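Local coordinates for PUA domain-containing protein (Thermoplasma acidophilum DSM 1728, PDB 1Q7H) that is of uncharacterised function but carries a PUA domain behind a pre-PUA domain and probably binds RNA, perhaps in translation initiation, at residues K13-Q18 with S40-G45; T27-E32 with L63-P68; K47-Q52 with I57-L62; I107-S112 with F116-M121. All blocks are in the same frame, centred on the assembly; numbering follows the deposited sequence.

Interaction 1 of 4, residues K13-Q18 with S40-G45; sequences KRIWEQ and SAYYIG. Unlike the reference sequence in segment 13-18: Gln18 (reference Ala).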
loop_
_atom_site.group_PDB
_atom_site.type_symbol
_atom_site.label_atom_id
_atom_site.label_comp_id
_atom_site.label_asym_id
_atom_site.label_seq_id
_atom_site.Cartn_x
_atom_site.Cartn_y
_atom_site.Cartn_z
ATOM N N LYS A 13 13.825 -12.921 -3.949
ATOM C CA LYS A 13 12.713 -13.760 -4.367
ATOM C C LYS A 13 11.598 -13.796 -3.333
ATOM O O LYS A 13 10.421 -13.783 -3.687
ATOM C CB LYS A 13 13.204 -15.179 -4.658
ATOM C CG LYS A 13 12.159 -16.084 -5.282
ATOM C CD LYS A 13 12.733 -17.472 -5.516
ATOM C CE LYS A 13 11.697 -18.426 -6.094
ATOM N NZ LYS A 13 11.219 -17.989 -7.438
ATOM N N ARG A 14 11.958 -13.838 -2.055
ATOM C CA ARG A 14 10.946 -13.876 -1.008
ATOM C C ARG A 14 10.073 -12.625 -1.059
ATOM O O ARG A 14 8.854 -12.693 -0.893
ATOM C CB ARG A 14 11.598 -13.977 0.373
ATOM C CG ARG A 14 10.587 -13.989 1.512
ATOM C CD ARG A 14 11.255 -14.144 2.860
ATOM N NE ARG A 14 11.980 -12.946 3.266
ATOM C CZ ARG A 14 11.444 -11.950 3.962
ATOM N NH1 ARG A 14 10.169 -12.010 4.333
ATOM N NH2 ARG A 14 12.186 -10.903 4.294
ATOM N N ILE A 15 10.703 -11.480 -1.280
ATOM C CA ILE A 15 9.973 -10.229 -1.347
ATOM C C ILE A 15 9.131 -10.172 -2.620
ATOM O O ILE A 15 8.007 -9.678 -2.591
ATOM C CB ILE A 15 10.935 -9.027 -1.299
ATOM C CG1 ILE A 15 11.836 -9.139 -0.066
ATOM C CG2 ILE A 15 10.156 -7.738 -1.244
ATOM C CD1 ILE A 15 11.081 -9.209 1.237
ATOM N N TRP A 16 9.657 -10.690 -3.728
ATOM C CA TRP A 16 8.898 -10.683 -4.978
ATOM C C TRP A 16 7.621 -11.491 -4.803
ATOM O O TRP A 16 6.539 -11.078 -5.240
ATOM C CB TRP A 16 9.687 -11.308 -6.134
ATOM C CG TRP A 16 11.031 -10.700 -6.400
ATOM C CD1 TRP A 16 11.454 -9.445 -6.064
ATOM C CD2 TRP A 16 12.123 -11.323 -7.087
ATOM N NE1 TRP A 16 12.747 -9.250 -6.498
ATOM C CE2 TRP A 16 13.180 -10.387 -7.127
ATOM C CE3 TRP A 16 12.312 -12.585 -7.667
ATOM C CZ2 TRP A 16 14.406 -10.672 -7.725
ATOM C CZ3 TRP A 16 13.533 -12.870 -8.262
ATOM C CH2 TRP A 16 14.564 -11.918 -8.286
ATOM N N GLU A 17 7.760 -12.650 -4.170
ATOM C CA GLU A 17 6.632 -13.535 -3.942
ATOM C C GLU A 17 5.608 -12.910 -3.009
ATOM O O GLU A 17 4.415 -13.077 -3.204
ATOM C CB GLU A 17 7.112 -14.873 -3.380
ATOM C CG GLU A 17 8.119 -15.586 -4.257
ATOM C CD GLU A 17 8.622 -16.883 -3.631
ATOM O OE1 GLU A 17 8.824 -16.910 -2.394
ATOM O OE2 GLU A 17 8.828 -17.868 -4.376
ATOM N N GLN A 18 6.065 -12.195 -1.990
ATOM C CA GLN A 18 5.134 -11.542 -1.074
ATOM C C GLN A 18 4.301 -10.494 -1.818
ATOM O O GLN A 18 3.092 -10.399 -1.625
ATOM C CB GLN A 18 5.890 -10.865 0.066
ATOM C CG GLN A 18 6.371 -11.842 1.119
ATOM C CD GLN A 18 5.234 -12.398 1.954
ATOM O OE1 GLN A 18 5.389 -13.416 2.623
ATOM N NE2 GLN A 18 4.090 -11.722 1.932
ATOM N N SER A 40 12.274 -2.051 8.279
ATOM C CA SER A 40 13.307 -2.169 7.259
ATOM C C SER A 40 12.655 -1.771 5.944
ATOM O O SER A 40 11.431 -1.815 5.820
ATOM C CB SER A 40 13.801 -3.611 7.167
ATOM O OG SER A 40 14.268 -4.059 8.424
ATOM N N ALA A 41 13.461 -1.381 4.967
ATOM C CA ALA A 41 12.917 -0.994 3.680
ATOM C C ALA A 41 13.725 -1.612 2.564
ATOM O O ALA A 41 14.942 -1.747 2.668
ATOM C CB ALA A 41 12.905 0.533 3.536
ATOM N N TYR A 42 13.034 -2.002 1.501
ATOM C CA TYR A 42 13.674 -2.583 0.332
ATOM C C TYR A 42 13.553 -1.551 -0.790
ATOM O O TYR A 42 12.452 -1.125 -1.151
ATOM C CB TYR A 42 12.977 -3.887 -0.033
ATOM C CG TYR A 42 13.047 -4.910 1.078
ATOM C CD1 TYR A 42 14.086 -5.839 1.126
ATOM C CD2 TYR A 42 12.098 -4.919 2.108
ATOM C CE1 TYR A 42 14.183 -6.759 2.177
ATOM C CE2 TYR A 42 12.186 -5.828 3.155
ATOM C CZ TYR A 42 13.234 -6.744 3.186
ATOM O OH TYR A 42 13.345 -7.627 4.237
ATOM N N TYR A 43 14.702 -1.139 -1.315
ATOM C CA TYR A 43 14.787 -0.137 -2.365
ATOM C C TYR A 43 15.011 -0.733 -3.744
ATOM O O TYR A 43 15.653 -1.779 -3.887
ATOM C CB TYR A 43 15.964 0.807 -2.103
ATOM C CG TYR A 43 15.866 1.696 -0.882
ATOM C CD1 TYR A 43 15.743 3.081 -1.016
ATOM C CD2 TYR A 43 15.933 1.164 0.407
ATOM C CE1 TYR A 43 15.686 3.909 0.096
ATOM C CE2 TYR A 43 15.881 1.988 1.527
ATOM C CZ TYR A 43 15.755 3.357 1.364
ATOM O OH TYR A 43 15.695 4.176 2.468
ATOM N N ILE A 44 14.467 -0.055 -4.750
ATOM C CA ILE A 44 14.665 -0.410 -6.149
ATOM C C ILE A 44 15.081 0.929 -6.751
ATOM O O ILE A 44 14.369 1.921 -6.629
ATOM C CB ILE A 44 13.390 -0.897 -6.857
ATOM C CG1 ILE A 44 12.996 -2.282 -6.349
ATOM C CG2 ILE A 44 13.646 -0.988 -8.363
ATOM C CD1 ILE A 44 11.730 -2.849 -6.995
ATOM N N GLY A 45 16.259 0.974 -7.352
ATOM C CA GLY A 45 16.730 2.209 -7.946
ATOM C C GLY A 45 16.719 3.433 -7.045
ATOM O O GLY A 45 16.323 4.511 -7.483
HETATM O O HOH W 1 11.593 -8.682 5.871
#
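Ile15 lies across the ring of Tyr42 at about a right angle, its CD1 over one face. Its CD1 sits 4.0 Å from the centroid of the Tyr42 ring, 20° off the ring normal. This is a CH-pi contact, displaced toward the hydroxyl-bearing end of the ring, with Ile15 CD1 3.8 Å from Tyr42 CZ. Ile15 CG1 follows behind, 4.0 Å from Tyr42 CE1. CG1 of Ile15 is anti to the carbonyl carbon (chi1 -54°), and chi2 then turns CD1 out over the ring. Arg14 also crosses Tyr42 at about a right angle, with the guanidinium plane 73° from the ring plane. The two polar ends meet through a water. That water accepts from Arg14 NH2 at 2.8 Å, in the plane of the guanidinium, and lies 2.6 Å from Tyr42 OH. Ile15 CD1 also lies over one face of the guanidinium, near its rim, so this one methyl group packs between two flat groups. Val50 of the next strand also packs on both Ile15 and Tyr42. The arrangement is that of a helix, 9-20, packed on one face of an antiparallel sheet in the pre-PUA (DUF1947) domain.

Interaction 2 of 4, residues T27-E32 with L63-P68; sequences TGESLE and LNYRNP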
loop_
_atom_site.group_PDB
_atom_site.type_symbol
_atom_site.label_atom_id
_atom_site.label_comp_id
_atom_site.label_asym_id
_atom_site.label_seq_id
_atom_site.Cartn_x
_atom_site.Cartn_y
_atom_site.Cartn_z
ATOM N N THR A 27 9.193 -9.299 -9.931
ATOM C CA THR A 27 10.038 -10.472 -10.118
ATOM C C THR A 27 11.270 -10.084 -10.922
ATOM O O THR A 27 11.159 -9.410 -11.942
ATOM C CB THR A 27 9.277 -11.575 -10.870
ATOM O OG1 THR A 27 8.254 -12.105 -10.020
ATOM C CG2 THR A 27 10.216 -12.694 -11.288
ATOM N N GLY A 28 12.445 -10.488 -10.447
ATOM C CA GLY A 28 13.674 -10.165 -11.152
ATOM C C GLY A 28 14.341 -8.857 -10.758
ATOM O O GLY A 28 15.487 -8.615 -11.132
ATOM N N GLU A 29 13.644 -8.005 -10.016
ATOM C CA GLU A 29 14.225 -6.729 -9.595
ATOM C C GLU A 29 15.189 -6.941 -8.423
ATOM O O GLU A 29 14.849 -7.607 -7.444
ATOM C CB GLU A 29 13.114 -5.770 -9.171
ATOM C CG GLU A 29 12.009 -5.601 -10.208
ATOM C CD GLU A 29 12.156 -4.337 -11.043
ATOM O OE1 GLU A 29 13.178 -3.628 -10.899
ATOM O OE2 GLU A 29 11.237 -4.055 -11.849
ATOM N N SER A 30 16.395 -6.393 -8.518
ATOM C CA SER A 30 17.342 -6.546 -7.423
ATOM C C SER A 30 16.981 -5.512 -6.374
ATOM O O SER A 30 16.552 -4.409 -6.704
ATOM C CB SER A 30 18.788 -6.364 -7.906
ATOM O OG SER A 30 18.993 -5.093 -8.479
ATOM N N LEU A 31 17.162 -5.869 -5.108
ATOM C CA LEU A 31 16.793 -4.990 -4.008
ATOM C C LEU A 31 17.901 -4.657 -3.010
ATOM O O LEU A 31 18.789 -5.469 -2.757
ATOM C CB LEU A 31 15.635 -5.639 -3.237
ATOM C CG LEU A 31 14.435 -6.150 -4.047
ATOM C CD1 LEU A 31 13.556 -7.034 -3.178
ATOM C CD2 LEU A 31 13.635 -4.965 -4.584
ATOM N N GLU A 32 17.840 -3.454 -2.446
ATOM C CA GLU A 32 18.784 -3.049 -1.414
ATOM C C GLU A 32 17.936 -2.956 -0.162
ATOM O O GLU A 32 16.787 -2.524 -0.223
ATOM C CB GLU A 32 19.379 -1.677 -1.680
ATOM C CG GLU A 32 20.166 -1.555 -2.946
ATOM C CD GLU A 32 20.764 -0.179 -3.070
ATOM O OE1 GLU A 32 21.847 0.059 -2.490
ATOM O OE2 GLU A 32 20.134 0.674 -3.725
ATOM N N LEU A 63 3.424 1.070 -5.574
ATOM C CA LEU A 63 2.059 0.961 -6.068
ATOM C C LEU A 63 1.896 1.659 -7.423
ATOM O O LEU A 63 1.128 1.213 -8.280
ATOM C CB LEU A 63 1.077 1.561 -5.061
ATOM C CG LEU A 63 0.849 0.811 -3.745
ATOM C CD1 LEU A 63 -0.214 1.543 -2.947
ATOM C CD2 LEU A 63 0.400 -0.613 -4.005
ATOM N N ASN A 64 2.633 2.743 -7.622
ATOM C CA ASN A 64 2.523 3.489 -8.864
ATOM C C ASN A 64 3.480 3.010 -9.937
ATOM O O ASN A 64 3.290 3.306 -11.110
ATOM C CB ASN A 64 2.703 4.982 -8.592
ATOM C CG ASN A 64 1.504 5.578 -7.874
ATOM O OD1 ASN A 64 1.607 6.102 -6.750
ATOM N ND2 ASN A 64 0.350 5.492 -8.517
ATOM N N TYR A 65 4.496 2.252 -9.534
ATOM C CA TYR A 65 5.468 1.705 -10.471
ATOM C C TYR A 65 4.945 0.369 -11.021
ATOM O O TYR A 65 5.081 0.073 -12.204
ATOM C CB TYR A 65 6.809 1.507 -9.757
ATOM C CG TYR A 65 7.808 0.655 -10.507
ATOM C CD1 TYR A 65 8.117 0.920 -11.842
ATOM C CD2 TYR A 65 8.473 -0.396 -9.873
ATOM C CE1 TYR A 65 9.062 0.163 -12.529
ATOM C CE2 TYR A 65 9.429 -1.157 -10.550
ATOM C CZ TYR A 65 9.718 -0.872 -11.878
ATOM O OH TYR A 65 10.659 -1.616 -12.561
ATOM N N ARG A 66 4.344 -0.433 -10.149
ATOM C CA ARG A 66 3.801 -1.736 -10.533
ATOM C C ARG A 66 2.462 -1.910 -9.827
ATOM O O ARG A 66 2.413 -2.398 -8.694
ATOM C CB ARG A 66 4.768 -2.846 -10.101
ATOM C CG ARG A 66 6.039 -2.914 -10.921
ATOM C CD ARG A 66 5.752 -3.499 -12.282
ATOM N NE ARG A 66 6.908 -3.477 -13.168
ATOM C CZ ARG A 66 7.147 -2.531 -14.069
ATOM N NH1 ARG A 66 6.309 -1.508 -14.211
ATOM N NH2 ARG A 66 8.213 -2.628 -14.853
ATOM N N ASN A 67 1.379 -1.503 -10.492
ATOM C CA ASN A 67 0.046 -1.572 -9.899
ATOM C C ASN A 67 -0.356 -2.943 -9.378
ATOM O O ASN A 67 0.000 -3.961 -9.952
ATOM C CB ASN A 67 -1.042 -1.158 -10.904
ATOM C CG ASN A 67 -0.900 0.275 -11.400
ATOM O OD1 ASN A 67 -0.260 1.123 -10.780
ATOM N ND2 ASN A 67 -1.535 0.552 -12.520
ATOM N N PRO A 68 -1.080 -2.982 -8.253
ATOM C CA PRO A 68 -1.520 -4.270 -7.725
ATOM C C PRO A 68 -2.719 -4.633 -8.608
ATOM O O PRO A 68 -3.263 -3.763 -9.298
ATOM C CB PRO A 68 -1.955 -3.925 -6.296
ATOM C CG PRO A 68 -2.434 -2.522 -6.430
ATOM C CD PRO A 68 -1.315 -1.917 -7.264
HETATM O O HOH W 2 9.064 -5.156 -12.756
HETATM O O HOH W 3 10.973 -4.554 -15.299
#
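The Tyr65 ring carries Arg66 CG over one face, 3.6 Å above its plane and offset toward the rim, and meets Glu29 OE2 at its edge. In turn, one face of the Arg66 guanidinium holds Tyr65 CE1, also near the rim. Two waters lie in plane at the guanidinium edge. The carboxylate of Glu29 stands 78° from the Tyr65 ring. This is a surface contact of the pre-PUA (DUF1947) domain. It joins the loop between helix 9-20 and strand 32-35 to the C-terminal end of helix 60-65, where Arg66 is the first residue to leave helical geometry.

Glu29 and Tyr65 reach for each other from opposite directions. Tyr65 OH donates to Glu29 OE2 at 2.6 Å, on the syn side of the carboxylate and 24° out of its plane. A bend at chi2 of Glu29 (-99°) turns the carboxylate out of line with the start of its chain. Arg66 NH2 stays 4.5 Å from Glu29 OE2, well out of the guanidinium plane, so only opposite charge acts directly between them. Solvent fills in this link. The backbone of Glu29 is also held, since its O accepts from Trp16 NE1. Beside the carboxylate, one water lies 2.6 Å from Glu29 OE2 and accepts from Arg66 NE at 2.8 Å.

Interaction 3 of 4, residues K47-Q52 with I57-L62; sequences KPMVFQ and IPSVYL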
loop_
_atom_site.group_PDB
_atom_site.type_symbol
_atom_site.label_atom_id
_atom_site.label_comp_id
_atom_site.label_asym_id
_atom_site.label_seq_id
_atom_site.Cartn_x
_atom_site.Cartn_y
_atom_site.Cartn_z
ATOM N N LYS A 47 14.749 4.222 -4.546
ATOM C CA LYS A 47 13.482 4.572 -3.908
ATOM C C LYS A 47 12.971 3.426 -3.035
ATOM O O LYS A 47 13.114 2.261 -3.388
ATOM C CB LYS A 47 12.421 4.917 -4.956
ATOM C CG LYS A 47 12.502 6.332 -5.510
ATOM C CD LYS A 47 11.134 6.802 -6.014
ATOM C CE LYS A 47 10.725 6.163 -7.343
ATOM N NZ LYS A 47 11.272 6.903 -8.525
ATOM N N PRO A 48 12.391 3.743 -1.866
ATOM C CA PRO A 48 11.884 2.661 -1.016
ATOM C C PRO A 48 10.645 2.052 -1.671
ATOM O O PRO A 48 9.699 2.765 -2.001
ATOM C CB PRO A 48 11.584 3.372 0.309
ATOM C CG PRO A 48 11.234 4.767 -0.118
ATOM C CD PRO A 48 12.279 5.049 -1.190
HETATM N N MSE A 49 10.656 0.735 -1.859
HETATM C CA MSE A 49 9.553 0.040 -2.515
HETATM C C MSE A 49 8.702 -0.861 -1.619
HETATM O O MSE A 49 7.495 -1.003 -1.837
HETATM C CB MSE A 49 10.114 -0.756 -3.692
HETATM C CG MSE A 49 10.795 0.136 -4.729
HETATM SE SE MSE A 49 9.508 1.224 -5.716
HETATM C CE MSE A 49 10.663 2.038 -7.033
ATOM N N VAL A 50 9.321 -1.475 -0.617
ATOM C CA VAL A 50 8.585 -2.339 0.299
ATOM C C VAL A 50 9.055 -2.082 1.723
ATOM O O VAL A 50 10.253 -2.072 1.991
ATOM C CB VAL A 50 8.796 -3.832 -0.027
ATOM C CG1 VAL A 50 7.952 -4.684 0.894
ATOM C CG2 VAL A 50 8.442 -4.116 -1.479
ATOM N N PHE A 51 8.111 -1.867 2.632
ATOM C CA PHE A 51 8.449 -1.627 4.026
ATOM C C PHE A 51 8.109 -2.858 4.855
ATOM O O PHE A 51 7.094 -3.522 4.625
ATOM C CB PHE A 51 7.657 -0.438 4.590
ATOM C CG PHE A 51 7.943 0.866 3.911
ATOM C CD1 PHE A 51 9.183 1.478 4.048
ATOM C CD2 PHE A 51 6.967 1.489 3.139
ATOM C CE1 PHE A 51 9.453 2.705 3.422
ATOM C CE2 PHE A 51 7.227 2.711 2.512
ATOM C CZ PHE A 51 8.475 3.319 2.655
ATOM N N GLN A 52 8.973 -3.161 5.810
ATOM C CA GLN A 52 8.755 -4.270 6.721
ATOM C C GLN A 52 8.452 -3.572 8.043
ATOM O O GLN A 52 9.358 -3.163 8.757
ATOM C CB GLN A 52 10.021 -5.113 6.844
ATOM C CG GLN A 52 9.948 -6.258 7.851
ATOM C CD GLN A 52 8.921 -7.321 7.491
ATOM O OE1 GLN A 52 7.739 -7.196 7.809
ATOM N NE2 GLN A 52 9.372 -8.378 6.818
ATOM N N ILE A 57 4.670 -4.065 3.592
ATOM C CA ILE A 57 3.824 -3.050 2.987
ATOM C C ILE A 57 4.466 -2.438 1.747
ATOM O O ILE A 57 5.612 -1.993 1.796
ATOM C CB ILE A 57 3.587 -1.911 4.017
ATOM C CG1 ILE A 57 2.879 -2.471 5.256
ATOM C CG2 ILE A 57 2.804 -0.779 3.399
ATOM C CD1 ILE A 57 2.794 -1.477 6.399
ATOM N N PRO A 58 3.748 -2.422 0.608
ATOM C CA PRO A 58 4.341 -1.818 -0.598
ATOM C C PRO A 58 4.294 -0.313 -0.376
ATOM O O PRO A 58 3.380 0.178 0.282
ATOM C CB PRO A 58 3.387 -2.251 -1.704
ATOM C CG PRO A 58 2.041 -2.307 -0.972
ATOM C CD PRO A 58 2.431 -3.014 0.311
ATOM N N SER A 59 5.269 0.422 -0.890
ATOM C CA SER A 59 5.258 1.868 -0.726
ATOM C C SER A 59 4.332 2.453 -1.787
ATOM O O SER A 59 3.967 1.770 -2.739
ATOM C CB SER A 59 6.661 2.446 -0.921
ATOM O OG SER A 59 7.004 2.464 -2.291
ATOM N N VAL A 60 3.951 3.715 -1.630
ATOM C CA VAL A 60 3.108 4.327 -2.632
ATOM C C VAL A 60 3.893 4.424 -3.939
ATOM O O VAL A 60 3.297 4.460 -5.008
ATOM C CB VAL A 60 2.604 5.728 -2.208
ATOM C CG1 VAL A 60 1.503 5.582 -1.158
ATOM C CG2 VAL A 60 3.762 6.563 -1.662
ATOM N N TYR A 61 5.227 4.446 -3.860
ATOM C CA TYR A 61 6.035 4.511 -5.081
ATOM C C TYR A 61 5.916 3.189 -5.822
ATOM O O TYR A 61 5.789 3.168 -7.043
ATOM C CB TYR A 61 7.514 4.774 -4.776
ATOM C CG TYR A 61 7.753 5.988 -3.919
ATOM C CD1 TYR A 61 6.968 7.134 -4.065
ATOM C CD2 TYR A 61 8.756 5.991 -2.952
ATOM C CE1 TYR A 61 7.179 8.259 -3.259
ATOM C CE2 TYR A 61 8.976 7.102 -2.146
ATOM C CZ TYR A 61 8.187 8.230 -2.301
ATOM O OH TYR A 61 8.406 9.314 -1.493
ATOM N N LEU A 62 5.965 2.080 -5.084
ATOM C CA LEU A 62 5.844 0.780 -5.726
ATOM C C LEU A 62 4.438 0.631 -6.311
ATOM O O LEU A 62 4.274 0.135 -7.418
ATOM C CB LEU A 62 6.123 -0.359 -4.742
ATOM C CG LEU A 62 5.917 -1.765 -5.327
ATOM C CD1 LEU A 62 6.779 -1.936 -6.587
ATOM C CD2 LEU A 62 6.292 -2.817 -4.302
#
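Ser59 reaches across to the backbone of Pro48 and packs beside Phe51. It follows the beta hairpin of strands 47-52 and 56-58 and is the N-cap of helix 60-65. Its CB lies 3.5 Å from Phe51 CE2 and 3.2 Å from Pro48 O. With chi1 at 75°, OG stands between the backbone N and the carbonyl carbon. There it donates to Pro48 O at 2.7 Å, tilted 19° from the carbonyl plane. The same OG accepts from Leu62 N at 3.0 Å and weakly from Tyr61 N. One hydroxyl therefore ties the first turn of the helix to strand 47-52.

In the hairpin, Phe51 and Ile57 form a hydrogen-bonded antiparallel pair, both bonds lying in the carbonyl planes. Val50 and Pro58 are the next, non-hydrogen-bonded pair. Met49 and Val50 both face Tyr42 of strand 40-44, a classic beta bulge. Met49, a selenomethionine, runs along the helix start, with SE 3.7 Å from Leu62 CA. Tyr61 covers the beginning of the strand: Lys47 CD lies over one face of its ring, and Pro48 CG is 3.8 Å from Tyr61 CE2. Val50 and Leu62 lie side by side, CG2 of Val50 3.8 Å from CD2 of Leu62.

Interaction 4 of 4, residues I107-S112 with F116-M121; sequences IFVKSS and FIAVGM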
loop_
_atom_site.group_PDB
_atom_site.type_symbol
_atom_site.label_atom_id
_atom_site.label_comp_id
_atom_site.label_asym_id
_atom_site.label_seq_id
_atom_site.Cartn_x
_atom_site.Cartn_y
_atom_site.Cartn_z
ATOM N N ILE A 107 -5.473 -2.986 1.770
ATOM C CA ILE A 107 -6.059 -2.384 0.581
ATOM C C ILE A 107 -5.148 -1.304 0.024
ATOM O O ILE A 107 -4.342 -0.708 0.742
ATOM C CB ILE A 107 -7.456 -1.776 0.855
ATOM C CG1 ILE A 107 -7.353 -0.647 1.883
ATOM C CG2 ILE A 107 -8.400 -2.870 1.321
ATOM C CD1 ILE A 107 -8.576 0.231 1.951
ATOM N N PHE A 108 -5.297 -1.053 -1.268
ATOM C CA PHE A 108 -4.481 -0.081 -1.964
ATOM C C PHE A 108 -5.408 0.987 -2.504
ATOM O O PHE A 108 -6.224 0.732 -3.383
ATOM C CB PHE A 108 -3.714 -0.821 -3.056
ATOM C CG PHE A 108 -3.022 -2.045 -2.536
ATOM C CD1 PHE A 108 -2.041 -1.927 -1.560
ATOM C CD2 PHE A 108 -3.416 -3.314 -2.940
ATOM C CE1 PHE A 108 -1.460 -3.061 -0.982
ATOM C CE2 PHE A 108 -2.848 -4.454 -2.373
ATOM C CZ PHE A 108 -1.866 -4.331 -1.390
ATOM N N VAL A 109 -5.266 2.182 -1.943
ATOM C CA VAL A 109 -6.102 3.323 -2.259
ATOM C C VAL A 109 -5.618 4.154 -3.425
ATOM O O VAL A 109 -4.473 4.587 -3.452
ATOM C CB VAL A 109 -6.214 4.253 -1.030
ATOM C CG1 VAL A 109 -7.216 5.367 -1.309
ATOM C CG2 VAL A 109 -6.604 3.439 0.199
ATOM N N LYS A 110 -6.506 4.399 -4.380
ATOM C CA LYS A 110 -6.140 5.203 -5.532
ATOM C C LYS A 110 -7.092 6.363 -5.764
ATOM O O LYS A 110 -8.261 6.330 -5.377
ATOM C CB LYS A 110 -6.093 4.347 -6.798
ATOM C CG LYS A 110 -7.385 3.634 -7.093
ATOM C CD LYS A 110 -7.354 2.965 -8.463
ATOM C CE LYS A 110 -7.667 3.948 -9.567
ATOM N NZ LYS A 110 -7.824 3.282 -10.888
ATOM N N SER A 111 -6.556 7.398 -6.392
ATOM C CA SER A 111 -7.321 8.578 -6.747
ATOM C C SER A 111 -8.161 8.204 -7.963
ATOM O O SER A 111 -7.810 7.294 -8.709
ATOM C CB SER A 111 -6.359 9.711 -7.136
ATOM O OG SER A 111 -6.994 10.649 -7.990
ATOM N N SER A 112 -9.254 8.921 -8.186
ATOM C CA SER A 112 -10.084 8.663 -9.357
ATOM C C SER A 112 -9.269 8.992 -10.622
ATOM O O SER A 112 -9.648 8.611 -11.736
ATOM C CB SER A 112 -11.350 9.520 -9.308
ATOM O OG SER A 112 -11.022 10.896 -9.404
ATOM N N PHE A 116 -2.037 5.812 -7.262
ATOM C CA PHE A 116 -2.242 5.349 -5.894
ATOM C C PHE A 116 -1.735 6.355 -4.878
ATOM O O PHE A 116 -0.721 7.020 -5.095
ATOM C CB PHE A 116 -1.566 3.990 -5.710
ATOM C CG PHE A 116 -2.317 2.867 -6.376
ATOM C CD1 PHE A 116 -3.341 2.201 -5.702
ATOM C CD2 PHE A 116 -2.058 2.533 -7.702
ATOM C CE1 PHE A 116 -4.096 1.224 -6.338
ATOM C CE2 PHE A 116 -2.810 1.557 -8.349
ATOM C CZ PHE A 116 -3.831 0.901 -7.667
ATOM N N ILE A 117 -2.445 6.462 -3.762
ATOM C CA ILE A 117 -2.089 7.437 -2.744
ATOM C C ILE A 117 -1.848 6.887 -1.345
ATOM O O ILE A 117 -1.266 7.569 -0.517
ATOM C CB ILE A 117 -3.167 8.520 -2.667
ATOM C CG1 ILE A 117 -4.512 7.878 -2.309
ATOM C CG2 ILE A 117 -3.245 9.267 -4.005
ATOM C CD1 ILE A 117 -5.677 8.856 -2.263
ATOM N N ALA A 118 -2.284 5.663 -1.069
ATOM C CA ALA A 118 -2.062 5.109 0.259
ATOM C C ALA A 118 -2.291 3.614 0.332
ATOM O O ALA A 118 -2.822 3.000 -0.597
ATOM C CB ALA A 118 -2.973 5.807 1.278
ATOM N N VAL A 119 -1.851 3.035 1.445
ATOM C CA VAL A 119 -2.058 1.624 1.718
ATOM C C VAL A 119 -2.919 1.620 2.971
ATOM O O VAL A 119 -2.708 2.420 3.884
ATOM C CB VAL A 119 -0.749 0.871 2.012
ATOM C CG1 VAL A 119 -1.063 -0.611 2.341
ATOM C CG2 VAL A 119 0.167 0.953 0.810
ATOM N N GLY A 120 -3.914 0.746 3.005
ATOM C CA GLY A 120 -4.769 0.692 4.169
ATOM C C GLY A 120 -5.066 -0.729 4.598
ATOM O O GLY A 120 -4.627 -1.698 3.982
HETATM N N MSE A 121 -5.816 -0.838 5.682
HETATM C CA MSE A 121 -6.214 -2.118 6.223
HETATM C C MSE A 121 -7.732 -1.973 6.317
HETATM O O MSE A 121 -8.236 -1.074 6.994
HETATM C CB MSE A 121 -5.590 -2.303 7.604
HETATM C CG MSE A 121 -5.070 -3.697 7.867
HETATM SE SE MSE A 121 -3.591 -4.227 6.705
HETATM C CE MSE A 121 -3.709 -6.136 6.982
#
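Val109 O is gripped by two successive amides of the facing strand. Ile117 N donates at 2.8 Å to Val109 O, nearly straight at 171°. Ala118 N gives the same oxygen a weak bond, at 3.4 Å. Ile117 and Ala118 both face Val109, which makes a classic beta bulge and shifts the register by one residue. Beyond it Lys110 pairs with Phe116. In the other direction the pairing is regular, and Ile107 and Gly120 exchange two backbone bonds.

Lys110 crosses the Phe116 ring obliquely. Its CB lies over one ring face, 3.9 Å from the Phe116 centroid, a CH-pi contact. The Lys110 chi1 of 57° sends CG on past the rim, where CD comes 4.2 Å from Phe116 CZ. The strands form the hairpin 106-111/116-122 inside the mixed sheet of the PUA domain. Strand 72-75 borders it at one side and strand 136-142 at the other.

Phe108 CB touches Phe116 CE1 at 3.9 Å, and Phe108 lies side by side with Val119. Leu63 of helix 60-65 packs on Phe108, Phe116 and Val119, so this face meets the pre-PUA domain. At the bulge, Val109 CG1 and Ile117 CG1 are 3.8 Å apart.

Interactions 1, 2 and 3 all lie in the N-terminal DUF1947 region, and interaction 4 lies in the PUA domain. Along the chain, the segments of interactions 1 and 2 alternate. Interaction 3 falls between the two segments of interaction 2, and interaction 4 follows them all. Centres of interactions 1 and 2, and of 1 and 3, are about 8 Å apart. Strands 40-44 and 47-52 are sheet neighbours, so interactions 1 and 3 share one antiparallel sheet. Interactions 2 and 3 share helix 60-65. Interaction 4 is centred about 13 Å from interaction 3. Pro58, Val60 and Leu63 touch its strands, so the hairpin end and helix 60-65 join the two domains.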